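Local atomic coordinates of DUF3822 family protein (Bacteroides thetaiotaomicron VPI-5482, PDB entry 3HRG), a protein that is of unknown function but has the actin-like ATPase fold, so that nucleotide binding is conceivable yet unproven. Residues K9-S14 with F24-P29; E105-N110 with V118-I123; S75-M80 with L94-H99. All coordinates share one frame; numbering follows the deposited sequence. Where two conformers were deposited one is given.

Contact 1 (K9-S14 with F24-P29); sequences KQYTLS and FSIYNP
In the first beta hairpin of the chain, formed by strands 12-17 and 22-28, T12 pairs with Y27 and S14 with S25 as antiparallel hydrogen-bonded pairs. T12 N reaches Y27 O at 3.0 Å, Y27 N reaches T12 O at 2.9 Å, and S14 and S25 exchange a second set of backbone bonds. Between them L13 and I26 form a non-hydrogen-bonded pair whose side chains meet on the other face, L13 CD1 lying 4.0 Å from I26 CG1. The hairpin supplies two inner strands of a mixed five-stranded sheet ordered 33-40, 22-28, 12-17, 68-73, 139-142, the arrangement expected of a subdomain of the actin-like ATPase fold. Helix 248-255 covers the serine face, where M250 touches both S14 and S25. Beyond the last bridge, Y11 folds over the end of strand 22-28: with CG anti to its own carbonyl carbon (chi1 -52°), the ring comes obliquely onto N28, its CE1 only 3.2 Å from N28 CG. Ring and amide planes are 39° apart, and N28 CB makes an off-centre CH-pi contact. The other branch of the amide is held too: N28 OD1 accepts from N31 N. A water bridges Y11 OH (2.8 Å) and N28 ND2 (3.2 Å). P29 CD packs 3.4 Å from Q10 O.

Contact 2 (E105-N110 with V118-I123); sequences EIVMYN and VIIFGI
F121 leans its ring across the strand pair to M108 and N110. Beyond CB, CG sits between the backbone N and the carbonyl carbon (chi1 68°), which carries the ring toward strand 105-112. CD1 passes 3.7 Å from M108 O, and CE1 comes 3.5 Å from N110 OD1, the amide lying oblique to the ring. Farther out CZ meets M108 CB at 3.5 Å; this CB stands over one ring face in a CH-pi contact. Next to it F121 CE2 lies 3.9 Å from M108 SE, the selenium of a selenomethionine, an oblique Met-aromatic contact in the conformer given. Putting an alanine at F121 is likely to open a gap beneath M108 and leave the N110 amide without its apolar neighbour. The backbones form a regular antiparallel hairpin with six hydrogen bonds, M108 N to F121 O being almost straight (2.9 Å, 179°). On the other face V107 CG1 and I120 CG2 press together at a tight 3.4 Å, and E105 OE2 passes 3.4 Å from G122 CA; beyond the hairpin the carboxylate is held by Y96 OH and R77. N110 OD1 accepts from T145 OG1 and S142 N, and its ND2 gives to F140 O. The buried amide is thus satisfied beyond the hairpin, so toward F121 it contributes packing rather than a bond.

Contact 3 (S75-M80 with L94-H99); sequences SKRFTM and LFYHNH. With PEG (di(hydroxyethyl)ether), chain D.
H99 brings NE2 up to F78 O and T79 OG1, and there the packing is close. NE2 lies 3.0 Å from F78 O, which sits at the ring edge in its plane, but the bond is weak, bent to 138° at the hydrogen. The same NE2 shares a hydrogen bond with T79 OG1, also at 3.0 Å. R77 CA stands over one imidazole face, and the R77 side chain runs past H99 in the opposite direction, so that H99 CB lies over a guanidinium face, 3.8 Å from NH2. F95 fills the adjoining place: CG anti to the backbone N (chi1 -174°) swings the ring toward the strand, its CE1 edge 3.5 Å from R77 O, while the guanidinium stands nearly perpendicular to it. Here helix 91-96 and the residues following it pack against strand 78-82, an outer strand of the small three-stranded antiparallel sheet. R77 is the centre of an inverse gamma turn just before the strand, which overlaps an ST turn in which S75 OG accepts from R77 N at 3.0 Å. R77 NE is engaged by E105, and NH2 gives to Q100 O. Toward solvent the contact thins out. N98 is exposed and offers little more than CB, 3.6 Å from T79 OG1; its ND2 turns back to L94 O at 2.9 Å. A di(hydroxyethyl)ether molecule, probably from the crystallisation liquor, rests on the backbone here, its O1 joined to H99 O by a weak bond of 3.5 Å.

Along the chain contact 1 comes first, then contact 3, then contact 2. Contacts 2 and 3 are neighbours, their centres about 8 Å apart, and share the three-stranded sheet ordered 78-82, 117-124, 105-112, with helix 91-96 laid against it. E105 ties them together: OE2 forms a salt bridge with R77 NE at 2.8 Å, and OE1 probably a hydrogen bond with Y96 OH at 2.6 Å. Contact 1 belongs to a separate five-stranded sheet, its centre about 24 Å from that of contact 2 and about 30 Å from that of contact 3. The small sheet packs on strands 139-142 and 181-189 of the two larger sheets, and probably forms a subdomain between them.

Contact 1 (K9-S14 with F24-P29)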
loop_
_atom_site.group_PDB
_atom_site.type_symbol
_atom_site.label_atom_id
_atom_site.label_comp_id
_atom_site.label_asym_id
_atom_site.label_seq_id
_atom_site.Cartn_x
_atom_site.Cartn_y
_atom_site.Cartn_z
ATOM N N LYS A 9 -13.679 -21.893 2.367
ATOM C CA LYS A 9 -12.564 -22.655 1.774
ATOM C C LYS A 9 -12.359 -22.406 0.281
ATOM O O LYS A 9 -11.314 -22.795 -0.265
ATOM C CB LYS A 9 -12.685 -24.160 2.059
ATOM C CG LYS A 9 -12.415 -24.466 3.534
ATOM C CD LYS A 9 -12.478 -25.942 3.893
ATOM C CE LYS A 9 -13.912 -26.459 3.873
ATOM N NZ LYS A 9 -14.725 -25.788 4.940
ATOM N N GLN A 10 -13.346 -21.805 -0.383
ATOM C CA GLN A 10 -13.186 -21.385 -1.780
ATOM C C GLN A 10 -12.805 -19.913 -1.962
ATOM O O GLN A 10 -12.539 -19.483 -3.081
ATOM C CB GLN A 10 -14.491 -21.622 -2.532
ATOM C CG GLN A 10 -14.717 -23.086 -2.830
ATOM C CD GLN A 10 -15.984 -23.305 -3.595
ATOM O OE1 GLN A 10 -17.074 -22.969 -3.097
ATOM N NE2 GLN A 10 -15.863 -23.892 -4.818
ATOM N N TYR A 11 -12.778 -19.154 -0.866
ATOM C CA TYR A 11 -12.615 -17.718 -0.921
ATOM C C TYR A 11 -11.248 -17.223 -0.448
ATOM O O TYR A 11 -10.502 -17.947 0.214
ATOM C CB TYR A 11 -13.723 -17.011 -0.142
ATOM C CG TYR A 11 -15.148 -17.401 -0.479
ATOM C CD1 TYR A 11 -15.513 -17.865 -1.744
ATOM C CD2 TYR A 11 -16.155 -17.221 0.452
ATOM C CE1 TYR A 11 -16.852 -18.205 -2.037
ATOM C CE2 TYR A 11 -17.505 -17.535 0.164
ATOM C CZ TYR A 11 -17.840 -18.021 -1.087
ATOM O OH TYR A 11 -19.165 -18.352 -1.362
ATOM N N THR A 12 -10.969 -15.980 -0.828
ATOM C CA THR A 12 -9.702 -15.331 -0.525
ATOM C C THR A 12 -9.952 -14.242 0.502
ATOM O O THR A 12 -10.817 -13.402 0.303
ATOM C CB THR A 12 -9.051 -14.738 -1.805
ATOM O OG1 THR A 12 -8.729 -15.788 -2.709
ATOM C CG2 THR A 12 -7.740 -13.960 -1.497
ATOM N N LEU A 13 -9.209 -14.284 1.600
ATOM C CA LEU A 13 -9.264 -13.262 2.636
ATOM C C LEU A 13 -8.092 -12.318 2.413
ATOM O O LEU A 13 -6.966 -12.781 2.320
ATOM C CB LEU A 13 -9.079 -13.887 4.008
ATOM C CG LEU A 13 -9.015 -12.975 5.245
ATOM C CD1 LEU A 13 -10.335 -12.207 5.366
ATOM C CD2 LEU A 13 -8.691 -13.791 6.491
ATOM N N SER A 14 -8.344 -11.015 2.379
ATOM C CA SER A 14 -7.259 -10.024 2.233
ATOM C C SER A 14 -7.315 -9.148 3.461
ATOM O O SER A 14 -8.400 -8.714 3.879
ATOM C CB SER A 14 -7.362 -9.216 0.962
ATOM O OG SER A 14 -7.243 -10.047 -0.168
ATOM N N PHE A 24 -10.350 -5.690 6.142
ATOM C CA PHE A 24 -10.482 -7.066 5.766
ATOM C C PHE A 24 -11.492 -7.187 4.616
ATOM O O PHE A 24 -12.534 -6.526 4.643
ATOM C CB PHE A 24 -11.019 -7.873 6.938
ATOM C CG PHE A 24 -10.205 -7.762 8.191
ATOM C CD1 PHE A 24 -10.430 -6.742 9.090
ATOM C CD2 PHE A 24 -9.232 -8.688 8.470
ATOM C CE1 PHE A 24 -9.671 -6.649 10.257
ATOM C CE2 PHE A 24 -8.490 -8.612 9.620
ATOM C CZ PHE A 24 -8.694 -7.585 10.502
ATOM N N SER A 25 -11.201 -8.009 3.616
ATOM C CA SER A 25 -12.160 -8.245 2.549
ATOM C C SER A 25 -12.113 -9.712 2.143
ATOM O O SER A 25 -11.075 -10.366 2.230
ATOM C CB SER A 25 -11.934 -7.359 1.349
ATOM O OG SER A 25 -10.688 -7.665 0.776
ATOM N N ILE A 26 -13.253 -10.198 1.697
ATOM C CA ILE A 26 -13.425 -11.571 1.253
ATOM C C ILE A 26 -13.809 -11.500 -0.223
ATOM O O ILE A 26 -14.732 -10.777 -0.585
ATOM C CB ILE A 26 -14.471 -12.314 2.144
ATOM C CG1 ILE A 26 -13.894 -12.478 3.553
ATOM C CG2 ILE A 26 -14.785 -13.672 1.552
ATOM C CD1 ILE A 26 -14.745 -13.282 4.514
ATOM N N TYR A 27 -13.050 -12.206 -1.064
ATOM C CA TYR A 27 -13.237 -12.278 -2.490
ATOM C C TYR A 27 -13.683 -13.697 -2.875
ATOM O O TYR A 27 -13.053 -14.678 -2.480
ATOM C CB TYR A 27 -11.950 -11.908 -3.236
ATOM C CG TYR A 27 -11.975 -12.222 -4.717
ATOM C CD1 TYR A 27 -12.699 -11.441 -5.609
ATOM C CD2 TYR A 27 -11.275 -13.311 -5.228
ATOM C CE1 TYR A 27 -12.728 -11.731 -6.965
ATOM C CE2 TYR A 27 -11.296 -13.608 -6.580
ATOM C CZ TYR A 27 -12.027 -12.822 -7.436
ATOM O OH TYR A 27 -12.053 -13.136 -8.760
ATOM N N ASN A 28 -14.773 -13.757 -3.643
ATOM C CA ASN A 28 -15.390 -14.980 -4.139
ATOM C C ASN A 28 -15.051 -15.093 -5.614
ATOM O O ASN A 28 -15.584 -14.333 -6.394
ATOM C CB ASN A 28 -16.916 -14.921 -3.931
ATOM C CG ASN A 28 -17.646 -16.166 -4.438
ATOM O OD1 ASN A 28 -17.075 -16.978 -5.166
ATOM N ND2 ASN A 28 -18.913 -16.304 -4.074
ATOM N N PRO A 29 -14.151 -16.021 -6.002
ATOM C CA PRO A 29 -13.842 -16.150 -7.447
ATOM C C PRO A 29 -14.889 -16.935 -8.223
ATOM O O PRO A 29 -14.896 -16.866 -9.442
ATOM C CB PRO A 29 -12.543 -16.962 -7.465
ATOM C CG PRO A 29 -12.671 -17.858 -6.271
ATOM C CD PRO A 29 -13.398 -17.008 -5.205
HETATM O O HOH W 1 -19.757 -19.427 -3.886
#

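Contact 2 (E105-N110 with V118-I123)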
loop_
_atom_site.group_PDB
_atom_site.type_symbol
_atom_site.label_atom_id
_atom_site.label_comp_id
_atom_site.label_asym_id
_atom_site.label_seq_id
_atom_site.Cartn_x
_atom_site.Cartn_y
_atom_site.Cartn_z
ATOM N N GLU A 105 12.294 -6.679 13.543
ATOM C CA GLU A 105 11.818 -6.535 12.167
ATOM C C GLU A 105 12.362 -7.636 11.268
ATOM O O GLU A 105 13.513 -7.997 11.368
ATOM C CB GLU A 105 12.240 -5.171 11.590
ATOM C CG GLU A 105 11.761 -4.894 10.157
ATOM C CD GLU A 105 12.062 -3.480 9.716
ATOM O OE1 GLU A 105 13.234 -3.025 9.793
ATOM O OE2 GLU A 105 11.108 -2.791 9.271
ATOM N N ILE A 106 11.504 -8.151 10.398
ATOM C CA ILE A 106 11.856 -9.131 9.379
ATOM C C ILE A 106 11.797 -8.399 8.017
ATOM O O ILE A 106 10.874 -7.609 7.779
ATOM C CB ILE A 106 10.884 -10.329 9.396
ATOM C CG1 ILE A 106 11.121 -11.174 10.642
ATOM C CG2 ILE A 106 11.051 -11.216 8.178
ATOM C CD1 ILE A 106 10.144 -12.335 10.725
ATOM N N VAL A 107 12.761 -8.653 7.145
ATOM C CA VAL A 107 12.776 -8.062 5.805
ATOM C C VAL A 107 12.296 -9.103 4.780
ATOM O O VAL A 107 12.823 -10.211 4.730
ATOM C CB VAL A 107 14.150 -7.544 5.447
ATOM C CG1 VAL A 107 14.138 -7.003 3.990
ATOM C CG2 VAL A 107 14.596 -6.451 6.455
HETATM N N MSE A 108 11.287 -8.730 3.986
HETATM C CA MSE A 108 10.701 -9.569 2.951
HETATM C C MSE A 108 10.760 -8.804 1.642
HETATM O O MSE A 108 11.151 -7.647 1.634
HETATM C CB MSE A 108 9.241 -9.817 3.259
HETATM C CG MSE A 108 8.958 -10.159 4.697
HETATM SE SE MSE A 108 7.155 -10.761 4.895
HETATM C CE MSE A 108 7.367 -12.468 3.937
ATOM N N TYR A 109 10.388 -9.448 0.549
ATOM C CA TYR A 109 10.335 -8.761 -0.725
ATOM C C TYR A 109 9.304 -9.376 -1.677
ATOM O O TYR A 109 9.020 -10.561 -1.600
ATOM C CB TYR A 109 11.703 -8.717 -1.404
ATOM C CG TYR A 109 12.226 -10.025 -1.854
ATOM C CD1 TYR A 109 11.920 -10.516 -3.119
ATOM C CD2 TYR A 109 13.025 -10.806 -1.030
ATOM C CE1 TYR A 109 12.396 -11.758 -3.549
ATOM C CE2 TYR A 109 13.526 -12.014 -1.460
ATOM C CZ TYR A 109 13.192 -12.486 -2.721
ATOM O OH TYR A 109 13.675 -13.700 -3.156
ATOM N N ASN A 110 8.759 -8.529 -2.547
ATOM C CA ASN A 110 7.873 -8.920 -3.608
ATOM C C ASN A 110 8.482 -8.555 -4.963
ATOM O O ASN A 110 8.857 -7.409 -5.177
ATOM C CB ASN A 110 6.577 -8.152 -3.565
ATOM C CG ASN A 110 5.811 -8.309 -2.262
ATOM O OD1 ASN A 110 5.229 -7.329 -1.800
ATOM N ND2 ASN A 110 5.786 -9.511 -1.679
ATOM N N VAL A 118 11.294 -4.629 -7.826
ATOM C CA VAL A 118 11.154 -5.382 -6.577
ATOM C C VAL A 118 10.918 -4.420 -5.472
ATOM O O VAL A 118 11.538 -3.371 -5.436
ATOM C CB VAL A 118 12.431 -6.175 -6.281
ATOM C CG1 VAL A 118 12.343 -6.927 -4.894
ATOM C CG2 VAL A 118 12.711 -7.116 -7.405
ATOM N N ILE A 119 10.017 -4.766 -4.555
ATOM C CA ILE A 119 9.743 -3.971 -3.383
ATOM C C ILE A 119 10.235 -4.805 -2.187
ATOM O O ILE A 119 9.758 -5.934 -1.988
ATOM C CB ILE A 119 8.244 -3.692 -3.200
ATOM C CG1 ILE A 119 7.689 -2.871 -4.385
ATOM C CG2 ILE A 119 7.982 -2.955 -1.831
ATOM C CD1 ILE A 119 8.242 -1.461 -4.465
ATOM N N ILE A 120 11.223 -4.263 -1.460
ATOM C CA ILE A 120 11.805 -4.854 -0.260
ATOM C C ILE A 120 11.112 -4.127 0.887
ATOM O O ILE A 120 11.028 -2.906 0.861
ATOM C CB ILE A 120 13.317 -4.679 -0.193
ATOM C CG1 ILE A 120 14.009 -5.166 -1.477
ATOM C CG2 ILE A 120 13.847 -5.423 1.014
ATOM C CD1 ILE A 120 15.535 -4.741 -1.593
ATOM N N PHE A 121 10.566 -4.870 1.857
ATOM C CA PHE A 121 9.745 -4.258 2.911
ATOM C C PHE A 121 9.913 -4.939 4.276
ATOM O O PHE A 121 10.200 -6.117 4.384
ATOM C CB PHE A 121 8.255 -4.229 2.485
ATOM C CG PHE A 121 7.590 -5.587 2.389
ATOM C CD1 PHE A 121 7.710 -6.368 1.241
ATOM C CD2 PHE A 121 6.825 -6.084 3.444
ATOM C CE1 PHE A 121 7.092 -7.621 1.146
ATOM C CE2 PHE A 121 6.209 -7.334 3.349
ATOM C CZ PHE A 121 6.338 -8.094 2.188
ATOM N N GLY A 122 9.722 -4.155 5.319
ATOM C CA GLY A 122 9.863 -4.664 6.666
ATOM C C GLY A 122 8.512 -5.002 7.262
ATOM O O GLY A 122 7.490 -4.405 6.908
ATOM N N ILE A 123 8.514 -5.968 8.160
ATOM C CA ILE A 123 7.313 -6.317 8.898
ATOM C C ILE A 123 7.742 -6.611 10.334
ATOM O O ILE A 123 8.805 -7.221 10.580
ATOM C CB ILE A 123 6.567 -7.519 8.266
ATOM C CG1 ILE A 123 5.233 -7.796 8.990
ATOM C CG2 ILE A 123 7.447 -8.785 8.286
ATOM C CD1 ILE A 123 4.452 -8.957 8.352
#

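Contact 3 (S75-M80 with L94-H99)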
loop_
_atom_site.group_PDB
_atom_site.type_symbol
_atom_site.label_atom_id
_atom_site.label_comp_id
_atom_site.label_asym_id
_atom_site.label_seq_id
_atom_site.Cartn_x
_atom_site.Cartn_y
_atom_site.Cartn_z
ATOM N N SER A 75 2.993 0.759 5.261
ATOM C CA SER A 75 4.104 1.308 6.051
ATOM C C SER A 75 5.043 2.103 5.174
ATOM O O SER A 75 5.077 1.905 3.951
ATOM C CB SER A 75 4.877 0.111 6.627
ATOM O OG SER A 75 6.101 0.467 7.200
ATOM N N LYS A 76 5.830 2.988 5.777
ATOM C CA LYS A 76 6.826 3.725 4.987
ATOM C C LYS A 76 8.088 2.921 4.830
ATOM O O LYS A 76 9.002 3.345 4.097
ATOM C CB LYS A 76 7.181 5.072 5.637
ATOM C CG LYS A 76 7.861 5.016 6.960
ATOM C CD LYS A 76 7.996 6.473 7.518
ATOM C CE LYS A 76 7.959 6.458 8.991
ATOM N NZ LYS A 76 6.572 6.091 9.435
ATOM N N ARG A 77 8.172 1.770 5.506
ATOM C CA ARG A 77 9.401 0.979 5.535
ATOM C C ARG A 77 9.485 0.017 4.372
ATOM O O ARG A 77 9.325 -1.176 4.535
ATOM C CB ARG A 77 9.548 0.272 6.877
ATOM C CG ARG A 77 9.684 1.295 8.041
ATOM C CD ARG A 77 9.889 0.683 9.379
ATOM N NE ARG A 77 11.159 -0.031 9.440
ATOM C CZ ARG A 77 12.353 0.531 9.654
ATOM N NH1 ARG A 77 12.503 1.845 9.849
ATOM N NH2 ARG A 77 13.423 -0.237 9.677
ATOM N N PHE A 78 9.718 0.588 3.190
ATOM C CA PHE A 78 9.890 -0.189 1.966
ATOM C C PHE A 78 10.873 0.549 1.086
ATOM O O PHE A 78 11.074 1.769 1.214
ATOM C CB PHE A 78 8.591 -0.456 1.168
ATOM C CG PHE A 78 7.976 0.786 0.549
ATOM C CD1 PHE A 78 8.359 1.233 -0.712
ATOM C CD2 PHE A 78 7.058 1.510 1.253
ATOM C CE1 PHE A 78 7.788 2.357 -1.264
ATOM C CE2 PHE A 78 6.480 2.644 0.711
ATOM C CZ PHE A 78 6.873 3.083 -0.552
ATOM N N THR A 79 11.498 -0.217 0.199
ATOM C CA THR A 79 12.468 0.290 -0.743
ATOM C C THR A 79 12.269 -0.387 -2.099
ATOM O O THR A 79 12.131 -1.610 -2.175
ATOM C CB THR A 79 13.876 -0.024 -0.269
ATOM O OG1 THR A 79 14.177 0.756 0.886
ATOM C CG2 THR A 79 14.907 0.285 -1.389
HETATM N N MSE A 80 12.245 0.403 -3.164
HETATM C CA MSE A 80 12.084 -0.139 -4.502
HETATM C C MSE A 80 13.429 -0.262 -5.183
HETATM O O MSE A 80 14.241 0.649 -5.089
HETATM C CB MSE A 80 11.160 0.754 -5.331
HETATM C CG MSE A 80 10.867 0.242 -6.748
HETATM SE SE MSE A 80 12.159 0.697 -8.101
HETATM C CE MSE A 80 11.866 2.620 -8.204
ATOM N N LEU A 94 20.503 -3.794 1.297
ATOM C CA LEU A 94 19.863 -2.700 0.573
ATOM C C LEU A 94 18.849 -1.982 1.448
ATOM O O LEU A 94 18.800 -0.744 1.521
ATOM C CB LEU A 94 19.138 -3.247 -0.658
ATOM C CG LEU A 94 19.964 -3.696 -1.872
ATOM C CD1 LEU A 94 19.169 -4.595 -2.830
ATOM C CD2 LEU A 94 20.497 -2.477 -2.580
ATOM N N PHE A 95 18.013 -2.772 2.113
ATOM C CA PHE A 95 16.984 -2.219 2.975
ATOM C C PHE A 95 17.560 -1.372 4.105
ATOM O O PHE A 95 17.100 -0.228 4.333
ATOM C CB PHE A 95 16.120 -3.360 3.514
ATOM C CG PHE A 95 14.925 -2.896 4.312
ATOM C CD1 PHE A 95 13.772 -2.476 3.670
ATOM C CD2 PHE A 95 14.962 -2.869 5.696
ATOM C CE1 PHE A 95 12.655 -2.077 4.404
ATOM C CE2 PHE A 95 13.871 -2.452 6.425
ATOM C CZ PHE A 95 12.698 -2.055 5.765
ATOM N N TYR A 96 18.555 -1.909 4.803
ATOM C CA TYR A 96 19.191 -1.178 5.927
ATOM C C TYR A 96 20.157 -0.033 5.538
ATOM O O TYR A 96 20.616 0.685 6.429
ATOM C CB TYR A 96 19.715 -2.138 7.028
ATOM C CG TYR A 96 18.530 -2.832 7.703
ATOM C CD1 TYR A 96 17.548 -2.089 8.395
ATOM C CD2 TYR A 96 18.380 -4.198 7.653
ATOM C CE1 TYR A 96 16.465 -2.704 8.997
ATOM C CE2 TYR A 96 17.277 -4.837 8.274
ATOM C CZ TYR A 96 16.321 -4.071 8.935
ATOM O OH TYR A 96 15.218 -4.664 9.560
ATOM N N HIS A 97 20.482 0.088 4.248
ATOM C CA HIS A 97 21.203 1.259 3.739
ATOM C C HIS A 97 20.165 2.388 3.407
ATOM O O HIS A 97 20.532 3.501 3.070
ATOM C CB HIS A 97 22.143 0.933 2.567
ATOM C CG HIS A 97 23.487 0.430 3.007
ATOM N ND1 HIS A 97 24.416 1.254 3.608
ATOM C CD2 HIS A 97 24.074 -0.788 2.904
ATOM C CE1 HIS A 97 25.503 0.552 3.889
ATOM N NE2 HIS A 97 25.322 -0.688 3.466
ATOM N N ASN A 98 18.876 2.084 3.490
ATOM C CA ASN A 98 17.802 3.073 3.294
ATOM C C ASN A 98 16.904 3.315 4.504
ATOM O O ASN A 98 16.168 4.308 4.510
ATOM C CB ASN A 98 16.949 2.637 2.110
ATOM C CG ASN A 98 17.656 2.850 0.772
ATOM O OD1 ASN A 98 17.751 3.977 0.278
ATOM N ND2 ASN A 98 18.150 1.789 0.194
ATOM N N HIS A 99 16.906 2.403 5.488
ATOM C CA HIS A 99 16.072 2.528 6.689
ATOM C C HIS A 99 16.919 2.223 7.917
ATOM O O HIS A 99 17.830 1.407 7.862
ATOM C CB HIS A 99 14.895 1.568 6.624
ATOM C CG HIS A 99 14.023 1.775 5.423
ATOM N ND1 HIS A 99 13.052 2.745 5.372
ATOM C CD2 HIS A 99 13.993 1.148 4.230
ATOM C CE1 HIS A 99 12.487 2.735 4.179
ATOM N NE2 HIS A 99 13.017 1.753 3.477
HETATM C C1 PEG D . 19.187 5.311 7.097
HETATM O O1 PEG D . 19.891 4.062 6.969
HETATM C C2 PEG D . 18.838 5.942 5.745
HETATM O O2 PEG D . 19.739 6.990 5.369
HETATM C C3 PEG D . 19.243 7.807 4.304
#